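Local structure of RE68036p (Drosophila melanogaster, 1SQH) at residues A270-T275 against A281-I286; S232-L237 against R258-G263; N133-L138 against E295-V300; V27-R32 against S94-Q99. The protein is probably an acyltransferase of the GNAT type, perhaps acting as a glycine N-acyltransferase, although its substrate is not established. All coordinates share one frame; numbering follows the deposited sequence.

Contact 1 of 4, residues A270-T275 against A281-I286; sequences AWIVAT and ALLKRI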
loop_
_atom_site.group_PDB
_atom_site.type_symbol
_atom_site.label_atom_id
_atom_site.label_comp_id
_atom_site.label_asym_id
_atom_site.label_seq_id
_atom_site.Cartn_x
_atom_site.Cartn_y
_atom_site.Cartn_z
ATOM N N ALA A 270 1.312 5.449 6.933
ATOM C CA ALA A 270 0.037 4.743 6.980
ATOM C C ALA A 270 -0.958 5.468 6.098
ATOM O O ALA A 270 -0.993 6.705 6.059
ATOM C CB ALA A 270 -0.488 4.674 8.406
ATOM N N TRP A 271 -1.751 4.688 5.374
ATOM C CA TRP A 271 -2.785 5.223 4.507
ATOM C C TRP A 271 -4.125 5.021 5.208
ATOM O O TRP A 271 -4.514 3.892 5.483
ATOM C CB TRP A 271 -2.796 4.478 3.177
ATOM C CG TRP A 271 -1.788 4.978 2.185
ATOM C CD1 TRP A 271 -0.746 4.275 1.645
ATOM C CD2 TRP A 271 -1.775 6.264 1.559
ATOM N NE1 TRP A 271 -0.088 5.044 0.710
ATOM C CE2 TRP A 271 -0.700 6.271 0.640
ATOM C CE3 TRP A 271 -2.571 7.412 1.683
ATOM C CZ2 TRP A 271 -0.402 7.388 -0.155
ATOM C CZ3 TRP A 271 -2.276 8.519 0.895
ATOM C CH2 TRP A 271 -1.199 8.497 -0.015
ATOM N N ILE A 272 -4.828 6.107 5.507
ATOM C CA ILE A 272 -6.123 5.986 6.168
ATOM C C ILE A 272 -7.174 6.817 5.452
ATOM O O ILE A 272 -6.866 7.865 4.874
ATOM C CB ILE A 272 -6.076 6.453 7.656
ATOM C CG1 ILE A 272 -5.795 7.948 7.732
ATOM C CG2 ILE A 272 -5.030 5.663 8.427
ATOM C CD1 ILE A 272 -6.014 8.556 9.127
ATOM N N VAL A 273 -8.415 6.338 5.492
ATOM C CA VAL A 273 -9.537 7.038 4.879
ATOM C C VAL A 273 -9.676 8.368 5.604
ATOM O O VAL A 273 -9.568 8.421 6.823
ATOM C CB VAL A 273 -10.829 6.218 5.015
ATOM C CG1 VAL A 273 -12.016 7.039 4.556
ATOM C CG2 VAL A 273 -10.715 4.960 4.176
ATOM N N ALA A 274 -9.915 9.437 4.853
ATOM C CA ALA A 274 -10.010 10.776 5.430
ATOM C C ALA A 274 -11.023 10.921 6.556
ATOM O O ALA A 274 -10.889 11.798 7.406
ATOM C CB ALA A 274 -10.301 11.805 4.325
ATOM N N THR A 275 -12.030 10.058 6.562
ATOM C CA THR A 275 -13.068 10.113 7.575
ATOM C C THR A 275 -12.757 9.225 8.777
ATOM O O THR A 275 -13.524 9.174 9.738
ATOM C CB THR A 275 -14.404 9.684 6.980
ATOM O OG1 THR A 275 -14.291 8.342 6.506
ATOM C CG2 THR A 275 -14.779 10.579 5.825
ATOM N N ALA A 281 -6.302 10.258 14.698
ATOM C CA ALA A 281 -6.016 10.736 16.039
ATOM C C ALA A 281 -4.987 9.891 16.782
ATOM O O ALA A 281 -4.063 10.444 17.383
ATOM C CB ALA A 281 -7.298 10.826 16.850
ATOM N N LEU A 282 -5.132 8.566 16.754
ATOM C CA LEU A 282 -4.165 7.719 17.465
ATOM C C LEU A 282 -2.814 7.717 16.762
ATOM O O LEU A 282 -1.776 7.556 17.397
ATOM C CB LEU A 282 -4.693 6.285 17.632
ATOM C CG LEU A 282 -4.866 5.299 16.467
ATOM C CD1 LEU A 282 -3.541 4.575 16.179
ATOM C CD2 LEU A 282 -5.923 4.263 16.854
ATOM N N LEU A 283 -2.814 7.910 15.449
ATOM C CA LEU A 283 -1.539 7.934 14.740
ATOM C C LEU A 283 -0.837 9.238 15.054
ATOM O O LEU A 283 0.385 9.297 15.176
ATOM C CB LEU A 283 -1.742 7.812 13.234
ATOM C CG LEU A 283 -2.049 6.403 12.725
ATOM C CD1 LEU A 283 -2.339 6.467 11.240
ATOM C CD2 LEU A 283 -0.873 5.481 13.016
ATOM N N LYS A 284 -1.634 10.283 15.198
ATOM C CA LYS A 284 -1.106 11.595 15.496
ATOM C C LYS A 284 -0.472 11.603 16.882
ATOM O O LYS A 284 0.583 12.195 17.072
ATOM C CB LYS A 284 -2.232 12.622 15.431
ATOM C CG LYS A 284 -1.819 13.951 14.874
ATOM C CD LYS A 284 -3.052 14.819 14.695
ATOM C CE LYS A 284 -2.810 15.961 13.728
ATOM N NZ LYS A 284 -4.086 16.698 13.504
ATOM N N ARG A 285 -1.118 10.937 17.838
ATOM C CA ARG A 285 -0.633 10.872 19.217
ATOM C C ARG A 285 0.731 10.176 19.294
ATOM O O ARG A 285 1.561 10.489 20.151
ATOM C CB ARG A 285 -1.646 10.133 20.098
ATOM C CG ARG A 285 -1.355 10.200 21.589
ATOM C CD ARG A 285 -2.362 9.377 22.394
ATOM N NE ARG A 285 -2.236 9.617 23.831
ATOM C CZ ARG A 285 -1.321 9.052 24.621
ATOM N NH1 ARG A 285 -0.443 8.197 24.124
ATOM N NH2 ARG A 285 -1.271 9.362 25.912
ATOM N N ILE A 286 0.958 9.231 18.396
ATOM C CA ILE A 286 2.224 8.519 18.363
ATOM C C ILE A 286 3.294 9.414 17.739
ATOM O O ILE A 286 4.492 9.231 17.987
ATOM C CB ILE A 286 2.092 7.203 17.557
ATOM C CG1 ILE A 286 1.294 6.190 18.385
ATOM C CG2 ILE A 286 3.472 6.670 17.186
ATOM C CD1 ILE A 286 0.881 4.945 17.641
#
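Leu283 points one methyl, CD1, from helix 277-286 into the notch between two side chains of strand 268-273. That methyl sits 3.8 Å from Ala270 CB on one flank and 4.0 Å from Ile272 CG2 on the other. The two receiving carbons, Ala270 CB and Ile272 CG2, are themselves 4.6 Å apart, a gap that a single methyl can straddle. Leu283 gets there because CD1 stands anti to its own CA (chi2 175°), which carries the branch straight out from the helix toward the strand. Ile272 receives it with its short CG2 branch; this lies beside the backbone N and anti to the carbonyl carbon, while CG1 (chi1 66°) carries the longer arm across the strand direction. The Ile272 and Leu283 side chains run past each other in opposite senses instead of meeting end on. Trp271, between the two touching strand residues, has its CB on the other side of the strand, where its ring meets Phe231 and Trp296. Strand 268-273 is held by backbone bonds from Ala270 to Met155 and from Ile272 to Phe153, and helix 277-286 leads from it to strand 289-299, which runs parallel to it, in a beta-alpha-beta crossover. All three touching residues are buried, and the contact is methyl against methyl with no hydrogen bond across it, so it depends on close fit and exclusion of water, with little directional preference.

Contact 2 of 4, residues S232-L237 against R258-G263; sequences SGLGML and REIARG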
loop_
_atom_site.group_PDB
_atom_site.type_symbol
_atom_site.label_atom_id
_atom_site.label_comp_id
_atom_site.label_asym_id
_atom_site.label_seq_id
_atom_site.Cartn_x
_atom_site.Cartn_y
_atom_site.Cartn_z
ATOM N N SER A 232 5.546 -0.668 3.233
ATOM C CA SER A 232 6.412 -1.045 4.354
ATOM C C SER A 232 6.046 -0.304 5.623
ATOM O O SER A 232 6.801 -0.308 6.600
ATOM C CB SER A 232 7.884 -0.796 4.017
ATOM O OG SER A 232 8.306 -1.666 2.987
ATOM N N GLY A 233 4.873 0.327 5.595
ATOM C CA GLY A 233 4.375 1.067 6.739
ATOM C C GLY A 233 3.280 0.287 7.444
ATOM O O GLY A 233 3.242 -0.939 7.372
ATOM N N LEU A 234 2.374 0.994 8.110
ATOM C CA LEU A 234 1.281 0.354 8.846
ATOM C C LEU A 234 0.016 0.230 8.023
ATOM O O LEU A 234 -0.289 1.103 7.213
ATOM C CB LEU A 234 0.940 1.148 10.114
ATOM C CG LEU A 234 1.684 0.938 11.436
ATOM C CD1 LEU A 234 3.173 0.800 11.206
ATOM C CD2 LEU A 234 1.369 2.113 12.365
ATOM N N GLY A 235 -0.728 -0.847 8.256
ATOM C CA GLY A 235 -1.977 -1.041 7.542
ATOM C C GLY A 235 -2.933 -2.049 8.171
ATOM O O GLY A 235 -2.556 -2.825 9.052
HETATM N N MSE A 236 -4.179 -2.016 7.704
HETATM C CA MSE A 236 -5.230 -2.925 8.148
HETATM C C MSE A 236 -5.391 -3.066 9.654
HETATM O O MSE A 236 -5.655 -4.164 10.158
HETATM C CB MSE A 236 -4.993 -4.303 7.536
HETATM C CG MSE A 236 -5.112 -4.317 6.030
HETATM SE SE MSE A 236 -3.925 -5.608 5.242
HETATM C CE MSE A 236 -2.352 -4.452 5.147
ATOM N N LEU A 237 -5.235 -1.959 10.374
ATOM C CA LEU A 237 -5.378 -1.989 11.823
ATOM C C LEU A 237 -6.837 -2.218 12.160
ATOM O O LEU A 237 -7.723 -1.682 11.503
ATOM C CB LEU A 237 -4.937 -0.657 12.444
ATOM C CG LEU A 237 -5.216 -0.495 13.950
ATOM C CD1 LEU A 237 -4.404 -1.531 14.723
ATOM C CD2 LEU A 237 -4.855 0.920 14.417
ATOM N N ARG A 258 7.582 0.748 15.966
ATOM C CA ARG A 258 8.882 0.447 16.556
ATOM C C ARG A 258 9.509 -0.776 15.897
ATOM O O ARG A 258 10.651 -0.723 15.455
ATOM C CB ARG A 258 8.740 0.163 18.048
ATOM C CG ARG A 258 8.783 1.380 18.931
ATOM C CD ARG A 258 10.162 1.554 19.542
ATOM N NE ARG A 258 10.634 0.344 20.214
ATOM C CZ ARG A 258 11.366 0.352 21.323
ATOM N NH1 ARG A 258 11.697 1.505 21.892
ATOM N NH2 ARG A 258 11.801 -0.787 21.837
ATOM N N GLU A 259 8.754 -1.871 15.829
ATOM C CA GLU A 259 9.279 -3.107 15.252
ATOM C C GLU A 259 9.791 -2.919 13.837
ATOM O O GLU A 259 10.872 -3.402 13.499
ATOM C CB GLU A 259 8.233 -4.239 15.273
ATOM C CG GLU A 259 8.772 -5.561 14.692
ATOM C CD GLU A 259 7.811 -6.746 14.823
ATOM O OE1 GLU A 259 8.010 -7.748 14.105
ATOM O OE2 GLU A 259 6.867 -6.696 15.642
ATOM N N ILE A 260 9.030 -2.217 13.004
ATOM C CA ILE A 260 9.462 -2.012 11.633
ATOM C C ILE A 260 10.725 -1.170 11.582
ATOM O O ILE A 260 11.677 -1.517 10.904
ATOM C CB ILE A 260 8.371 -1.315 10.771
ATOM C CG1 ILE A 260 7.169 -2.250 10.580
ATOM C CG2 ILE A 260 8.969 -0.916 9.405
ATOM C CD1 ILE A 260 6.038 -1.643 9.759
ATOM N N ALA A 261 10.727 -0.060 12.304
ATOM C CA ALA A 261 11.877 0.843 12.304
ATOM C C ALA A 261 13.160 0.205 12.820
ATOM O O ALA A 261 14.254 0.564 12.389
ATOM C CB ALA A 261 11.556 2.098 13.120
ATOM N N ARG A 262 13.039 -0.751 13.727
ATOM C CA ARG A 262 14.244 -1.364 14.255
ATOM C C ARG A 262 14.696 -2.561 13.433
ATOM O O ARG A 262 15.787 -3.083 13.632
ATOM C CB ARG A 262 14.033 -1.757 15.714
ATOM C CG ARG A 262 13.724 -0.563 16.586
ATOM C CD ARG A 262 14.305 -0.746 17.960
ATOM N NE ARG A 262 14.125 0.432 18.807
ATOM C CZ ARG A 262 14.642 0.543 20.027
ATOM N NH1 ARG A 262 15.365 -0.451 20.534
ATOM N NH2 ARG A 262 14.436 1.640 20.740
ATOM N N GLY A 263 13.852 -2.983 12.499
ATOM C CA GLY A 263 14.196 -4.110 11.659
ATOM C C GLY A 263 14.656 -3.637 10.296
ATOM O O GLY A 263 15.304 -4.376 9.561
#
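Ile260 reaches out of helix 248-263 with its terminal methyl and meets both the backbone and a side chain of residues 232-234. The backbone part is van der Waals contact with carbonyl oxygens: CD1 of Ile260 lies 3.5 Å from Ser232 O and 3.7 Å from Gly233 O. The second branch joins in, Ile260 CG2 standing 3.6 Å from Ser232 O, so both methyls of this side chain rest on the same oxygen. The extended ethyl arm, with CD1 anti to CA (chi2 179°), gives the isoleucine its reach. The apolar part is one pair, Leu234 CD1 to Ile260 CD1 at 4.0 Å, in which the two side chains cross obliquely. Polar bonds fix the turn from outside: Ser232 OG is hydrogen-bonded to Asn41 OD1 and to Lys44 NZ, and Gly233 N to Asn229 OD1, while none spans the two segments. Leu234 goes on to pack against Ala253, Met256 and Ser257, further back on the same helix, and Ile260 also touches Leu268. Helix 248-263 thus lies against the start of strand 234-239, at the point where Leu234 shares a backbone bond with Thr269 of strand 268-273, before those two strands pass into different sheets.

Contact 3 of 4, residues N133-L138 against E295-V300; sequences NRVKEL and EWIKLV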
loop_
_atom_site.group_PDB
_atom_site.type_symbol
_atom_site.label_atom_id
_atom_site.label_comp_id
_atom_site.label_asym_id
_atom_site.label_seq_id
_atom_site.Cartn_x
_atom_site.Cartn_y
_atom_site.Cartn_z
ATOM N N ASN A 133 -8.942 14.308 -11.514
ATOM C CA ASN A 133 -10.005 14.714 -12.436
ATOM C C ASN A 133 -9.783 14.176 -13.846
ATOM O O ASN A 133 -10.662 13.529 -14.423
ATOM C CB ASN A 133 -10.125 16.245 -12.482
ATOM C CG ASN A 133 -11.452 16.717 -13.080
ATOM O OD1 ASN A 133 -12.521 16.500 -12.499
ATOM N ND2 ASN A 133 -11.386 17.364 -14.245
ATOM N N ARG A 134 -8.604 14.434 -14.397
ATOM C CA ARG A 134 -8.317 13.975 -15.739
ATOM C C ARG A 134 -8.410 12.461 -15.876
ATOM O O ARG A 134 -8.964 11.965 -16.852
ATOM C CB ARG A 134 -6.938 14.457 -16.183
ATOM C CG ARG A 134 -6.629 14.137 -17.629
ATOM C CD ARG A 134 -5.395 14.866 -18.134
ATOM N NE ARG A 134 -5.147 14.542 -19.534
ATOM C CZ ARG A 134 -4.164 15.056 -20.267
ATOM N NH1 ARG A 134 -3.318 15.933 -19.738
ATOM N NH2 ARG A 134 -4.025 14.686 -21.533
ATOM N N VAL A 135 -7.898 11.714 -14.903
ATOM C CA VAL A 135 -7.956 10.261 -15.013
ATOM C C VAL A 135 -9.393 9.745 -14.956
ATOM O O VAL A 135 -9.709 8.703 -15.534
ATOM C CB VAL A 135 -7.145 9.563 -13.909
ATOM C CG1 VAL A 135 -7.926 9.563 -12.602
ATOM C CG2 VAL A 135 -6.810 8.148 -14.338
ATOM N N LYS A 136 -10.266 10.464 -14.260
ATOM C CA LYS A 136 -11.654 10.030 -14.174
ATOM C C LYS A 136 -12.348 10.275 -15.514
ATOM O O LYS A 136 -13.195 9.481 -15.935
ATOM C CB LYS A 136 -12.381 10.759 -13.041
ATOM C CG LYS A 136 -11.829 10.433 -11.644
ATOM C CD LYS A 136 -12.450 11.313 -10.564
ATOM C CE LYS A 136 -11.741 11.139 -9.214
ATOM N NZ LYS A 136 -12.335 11.993 -8.138
ATOM N N GLU A 137 -11.977 11.366 -16.182
ATOM C CA GLU A 137 -12.545 11.706 -17.489
ATOM C C GLU A 137 -12.148 10.608 -18.472
ATOM O O GLU A 137 -12.966 10.116 -19.255
ATOM C CB GLU A 137 -12.001 13.053 -17.967
ATOM C CG GLU A 137 -12.397 14.244 -17.097
ATOM C CD GLU A 137 -11.666 15.524 -17.494
ATOM O OE1 GLU A 137 -11.751 15.917 -18.683
ATOM O OE2 GLU A 137 -11.003 16.135 -16.620
ATOM N N LEU A 138 -10.883 10.215 -18.407
ATOM C CA LEU A 138 -10.356 9.160 -19.255
ATOM C C LEU A 138 -11.144 7.875 -19.024
ATOM O O LEU A 138 -11.578 7.226 -19.972
ATOM C CB LEU A 138 -8.873 8.934 -18.938
ATOM C CG LEU A 138 -8.139 7.794 -19.642
ATOM C CD1 LEU A 138 -8.394 7.851 -21.147
ATOM C CD2 LEU A 138 -6.653 7.908 -19.343
ATOM N N GLU A 295 -5.978 9.938 -3.747
ATOM C CA GLU A 295 -7.255 9.270 -3.925
ATOM C C GLU A 295 -7.056 7.834 -4.383
ATOM O O GLU A 295 -6.065 7.500 -5.030
ATOM C CB GLU A 295 -8.146 10.020 -4.933
ATOM C CG GLU A 295 -9.050 11.071 -4.297
ATOM C CD GLU A 295 -9.957 11.773 -5.302
ATOM O OE1 GLU A 295 -10.598 11.086 -6.121
ATOM O OE2 GLU A 295 -10.041 13.016 -5.267
ATOM N N TRP A 296 -7.986 6.981 -3.978
ATOM C CA TRP A 296 -7.996 5.588 -4.390
ATOM C C TRP A 296 -9.257 5.579 -5.248
ATOM O O TRP A 296 -10.361 5.802 -4.747
ATOM C CB TRP A 296 -8.150 4.673 -3.187
ATOM C CG TRP A 296 -6.915 3.878 -2.883
ATOM C CD1 TRP A 296 -6.732 2.541 -3.090
ATOM C CD2 TRP A 296 -5.694 4.369 -2.308
ATOM N NE1 TRP A 296 -5.475 2.164 -2.677
ATOM C CE2 TRP A 296 -4.817 3.266 -2.193
ATOM C CE3 TRP A 296 -5.256 5.632 -1.879
ATOM C CZ2 TRP A 296 -3.518 3.389 -1.660
ATOM C CZ3 TRP A 296 -3.956 5.753 -1.348
ATOM C CH2 TRP A 296 -3.111 4.633 -1.245
ATOM N N ILE A 297 -9.093 5.363 -6.546
ATOM C CA ILE A 297 -10.240 5.387 -7.437
ATOM C C ILE A 297 -10.625 4.006 -7.929
ATOM O O ILE A 297 -9.944 3.423 -8.775
ATOM C CB ILE A 297 -9.961 6.288 -8.645
ATOM C CG1 ILE A 297 -9.486 7.666 -8.159
ATOM C CG2 ILE A 297 -11.210 6.421 -9.481
ATOM C CD1 ILE A 297 -9.158 8.652 -9.270
ATOM N N LYS A 298 -11.715 3.480 -7.383
ATOM C CA LYS A 298 -12.204 2.168 -7.778
ATOM C C LYS A 298 -13.186 2.328 -8.937
ATOM O O LYS A 298 -14.221 2.986 -8.798
ATOM C CB LYS A 298 -12.892 1.497 -6.586
ATOM C CG LYS A 298 -13.657 0.221 -6.901
ATOM C CD LYS A 298 -12.775 -0.869 -7.487
ATOM C CE LYS A 298 -13.587 -2.145 -7.690
ATOM N NZ LYS A 298 -12.886 -3.170 -8.512
ATOM N N LEU A 299 -12.836 1.747 -10.083
ATOM C CA LEU A 299 -13.687 1.787 -11.274
ATOM C C LEU A 299 -14.625 0.582 -11.229
ATOM O O LEU A 299 -14.173 -0.547 -11.032
ATOM C CB LEU A 299 -12.827 1.721 -12.540
ATOM C CG LEU A 299 -12.251 3.017 -13.129
ATOM C CD1 LEU A 299 -11.783 3.936 -12.032
ATOM C CD2 LEU A 299 -11.114 2.680 -14.079
ATOM N N VAL A 300 -15.928 0.809 -11.393
ATOM C CA VAL A 300 -16.885 -0.303 -11.363
ATOM C C VAL A 300 -16.927 -1.011 -12.717
ATOM O O VAL A 300 -16.983 -0.367 -13.766
ATOM C CB VAL A 300 -18.321 0.173 -11.001
ATOM C CG1 VAL A 300 -18.269 1.169 -9.850
ATOM C CG2 VAL A 300 -19.004 0.778 -12.216
#
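Lys136 and Glu295 meet in a salt bridge, with Lys136 NZ 2.8 Å from Glu295 OE1 and the bond received on the syn lone pair, the side of the other carboxylate oxygen. The two side chains cross at about a right angle. Lys136 is stretched out beyond CG, so its aliphatic part passes over Ile297 on the way, CE coming within 3.6 Å of Ile297 CD1. The same methyl is met by Val135, whose CG1 is 3.7 Å from Ile297 CD1, these two side chains arriving tip to tip. With an alanine in place of Lys136, the buried Glu295 carboxylate would probably lose its counter-charge and one flank of the Ile297 methyl would be uncovered. One shell out, Gln151 NE2 binds Glu295 OE2, so the carboxylate is gripped through both oxygens. Leu124 packs on both Val135 and Ile297, and Trp107 also touches Val135. Backbone bonds to Val127 and Leu124 on one side and Arg150 on the other hold strand 289-299 within the sheet. The short helix and strand axes run nearly parallel, at 5° and 10.9 Å, as expected of a helix layered on a sheet in an alpha/beta fold; here a C-terminal strand has been built into the sheet of the N-terminal, GNAT-related half.

Contact 4 of 4, residues V27-R32 against S94-Q99; sequences VKFGIR and SFFSWQ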
loop_
_atom_site.group_PDB
_atom_site.type_symbol
_atom_site.label_atom_id
_atom_site.label_comp_id
_atom_site.label_asym_id
_atom_site.label_seq_id
_atom_site.Cartn_x
_atom_site.Cartn_y
_atom_site.Cartn_z
ATOM N N VAL A 27 16.502 10.225 -4.647
ATOM C CA VAL A 27 17.243 11.479 -4.783
ATOM C C VAL A 27 16.296 12.673 -4.943
ATOM O O VAL A 27 16.391 13.664 -4.215
ATOM C CB VAL A 27 18.194 11.437 -6.015
ATOM C CG1 VAL A 27 18.927 12.774 -6.160
ATOM C CG2 VAL A 27 19.184 10.290 -5.878
ATOM N N LYS A 28 15.378 12.568 -5.899
ATOM C CA LYS A 28 14.424 13.640 -6.187
ATOM C C LYS A 28 13.513 14.101 -5.047
ATOM O O LYS A 28 13.346 15.309 -4.831
ATOM C CB LYS A 28 13.542 13.235 -7.363
ATOM C CG LYS A 28 12.514 14.280 -7.752
ATOM C CD LYS A 28 13.179 15.419 -8.504
ATOM C CE LYS A 28 12.156 16.365 -9.093
ATOM N NZ LYS A 28 12.819 17.430 -9.907
ATOM N N PHE A 29 12.913 13.164 -4.317
ATOM C CA PHE A 29 11.985 13.546 -3.258
ATOM C C PHE A 29 12.354 13.195 -1.836
ATOM O O PHE A 29 11.728 13.701 -0.902
ATOM C CB PHE A 29 10.608 12.955 -3.536
ATOM C CG PHE A 29 9.981 13.453 -4.802
ATOM C CD1 PHE A 29 9.658 14.799 -4.951
ATOM C CD2 PHE A 29 9.680 12.567 -5.839
ATOM C CE1 PHE A 29 9.034 15.258 -6.117
ATOM C CE2 PHE A 29 9.056 13.017 -7.006
ATOM C CZ PHE A 29 8.732 14.365 -7.146
ATOM N N GLY A 30 13.338 12.322 -1.653
ATOM C CA GLY A 30 13.701 11.961 -0.296
ATOM C C GLY A 30 13.011 10.709 0.214
ATOM O O GLY A 30 12.037 10.219 -0.363
ATOM N N ILE A 31 13.524 10.210 1.327
ATOM C CA ILE A 31 13.044 9.003 1.984
ATOM C C ILE A 31 11.578 8.975 2.477
ATOM O O ILE A 31 11.061 7.910 2.841
ATOM C CB ILE A 31 14.005 8.697 3.170
ATOM C CG1 ILE A 31 14.386 7.232 3.157
ATOM C CG2 ILE A 31 13.395 9.134 4.493
ATOM C CD1 ILE A 31 15.335 6.899 2.023
ATOM N N ARG A 32 10.905 10.122 2.493
ATOM C CA ARG A 32 9.517 10.168 2.981
ATOM C C ARG A 32 8.477 10.091 1.879
ATOM O O ARG A 32 7.280 10.011 2.149
ATOM C CB ARG A 32 9.254 11.451 3.767
ATOM C CG ARG A 32 9.923 11.559 5.111
ATOM C CD ARG A 32 9.812 12.994 5.569
ATOM N NE ARG A 32 9.994 13.169 6.999
ATOM C CZ ARG A 32 9.066 13.681 7.800
ATOM N NH1 ARG A 32 7.889 14.064 7.308
ATOM N NH2 ARG A 32 9.315 13.826 9.093
ATOM N N SER A 94 -0.784 2.159 -10.380
ATOM C CA SER A 94 -0.122 3.269 -9.703
ATOM C C SER A 94 0.677 3.979 -10.783
ATOM O O SER A 94 1.151 3.341 -11.722
ATOM C CB SER A 94 0.838 2.773 -8.616
ATOM O OG SER A 94 1.542 3.864 -8.042
ATOM N N PHE A 95 0.826 5.291 -10.658
ATOM C CA PHE A 95 1.585 6.039 -11.646
ATOM C C PHE A 95 1.968 7.428 -11.156
ATOM O O PHE A 95 1.318 8.000 -10.280
ATOM C CB PHE A 95 0.785 6.156 -12.945
ATOM C CG PHE A 95 -0.547 6.833 -12.778
ATOM C CD1 PHE A 95 -0.641 8.219 -12.718
ATOM C CD2 PHE A 95 -1.712 6.078 -12.654
ATOM C CE1 PHE A 95 -1.882 8.848 -12.546
ATOM C CE2 PHE A 95 -2.952 6.696 -12.481
ATOM C CZ PHE A 95 -3.032 8.083 -12.425
ATOM N N PHE A 96 3.040 7.956 -11.736
ATOM C CA PHE A 96 3.524 9.280 -11.402
ATOM C C PHE A 96 4.521 9.754 -12.442
ATOM O O PHE A 96 5.014 8.982 -13.255
ATOM C CB PHE A 96 4.215 9.311 -10.031
ATOM C CG PHE A 96 4.316 10.695 -9.453
ATOM C CD1 PHE A 96 3.215 11.272 -8.824
ATOM C CD2 PHE A 96 5.469 11.465 -9.629
ATOM C CE1 PHE A 96 3.251 12.598 -8.375
ATOM C CE2 PHE A 96 5.525 12.791 -9.192
ATOM C CZ PHE A 96 4.410 13.359 -8.562
ATOM N N SER A 97 4.797 11.046 -12.395
ATOM C CA SER A 97 5.761 11.696 -13.264
ATOM C C SER A 97 5.823 13.118 -12.750
ATOM O O SER A 97 4.825 13.636 -12.243
ATOM C CB SER A 97 5.302 11.702 -14.726
ATOM O OG SER A 97 6.247 12.417 -15.513
ATOM N N TRP A 98 6.985 13.751 -12.853
ATOM C CA TRP A 98 7.090 15.116 -12.379
ATOM C C TRP A 98 7.343 16.114 -13.493
ATOM O O TRP A 98 7.920 17.174 -13.265
ATOM C CB TRP A 98 8.160 15.230 -11.282
ATOM C CG TRP A 98 9.555 14.823 -11.666
ATOM C CD1 TRP A 98 10.427 15.515 -12.450
ATOM C CD2 TRP A 98 10.252 13.653 -11.223
ATOM N NE1 TRP A 98 11.629 14.854 -12.521
ATOM C CE2 TRP A 98 11.548 13.707 -11.777
ATOM C CE3 TRP A 98 9.904 12.564 -10.405
ATOM C CZ2 TRP A 98 12.506 12.711 -11.542
ATOM C CZ3 TRP A 98 10.862 11.572 -10.170
ATOM C CH2 TRP A 98 12.147 11.656 -10.741
ATOM N N GLN A 99 6.901 15.775 -14.699
ATOM C CA GLN A 99 7.059 16.673 -15.830
ATOM C C GLN A 99 6.260 17.931 -15.473
ATOM O O GLN A 99 5.055 17.865 -15.246
ATOM C CB GLN A 99 6.520 16.023 -17.106
ATOM C CG GLN A 99 6.969 16.727 -18.373
ATOM C CD GLN A 99 6.608 15.961 -19.627
ATOM O OE1 GLN A 99 7.028 16.326 -20.717
ATOM N NE2 GLN A 99 5.824 14.894 -19.477
#
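A bend at chi2 (76°) folds Lys28 over Trp98, whose own CG sits between its backbone N and carbonyl carbon and so turns the indole to present a face. The result is a cation-pi contact at the end of helix 15-29, where Gly30, with positive phi, is the first residue to leave the helical conformation. Lys28 NZ stands 4.1 Å from the centroid of the Trp98 five-membered ring, 24° off its normal. Lys28 CE is more squarely placed, 3.7 Å from the same Trp98 centroid in a CH-pi contact, so the lysine lies along the indole instead of only pointing at it. Phe29 approaches the six-membered end of Trp98 obliquely, the planes at 87° and Phe29 CE2 3.5 Å from Trp98 CE3. In turn, CG of Lys28 rests over the centre of one Phe29 face. Tyr25, edge-to-face with Trp98, extends the aromatic group. A serine in place of Trp98 would probably leave the Lys28 ammonium without its pi partner and the Phe29 ring freer to turn. This is a surface contact, joining the helix end to the chain just past strand 91-96. Phe96, the last residue of that strand, meets Phe29 through its ring carbon CE2, 4.1 Å from Phe29 CZ.

How the contacts relate
Contacts 1 and 2 lie in one GNAT-like half, their centres about 14 Å apart, and share a core: Leu283 CD2 is 4.1 Å from Leu234 CD2. Contact 3 ties the two halves together; Trp271 CE2 lies 3.5 Å from Trp296 CH2 where contacts 1 and 3 meet. Contact 4 belongs to the N-terminal half and touches contact 3 through Val135 CG2 and Phe95 CZ, 4.2 Å apart. Contacts 1, 3 and 4 all reach the eight-stranded sheet. Contacts 2 and 3 are the farthest apart, about 29 Å between centres. In GNAT enzymes, the splayed strands corresponding to 234-239 and 268-273 usually receive acyl-CoA, so contacts 1 and 2 probably back such a cleft.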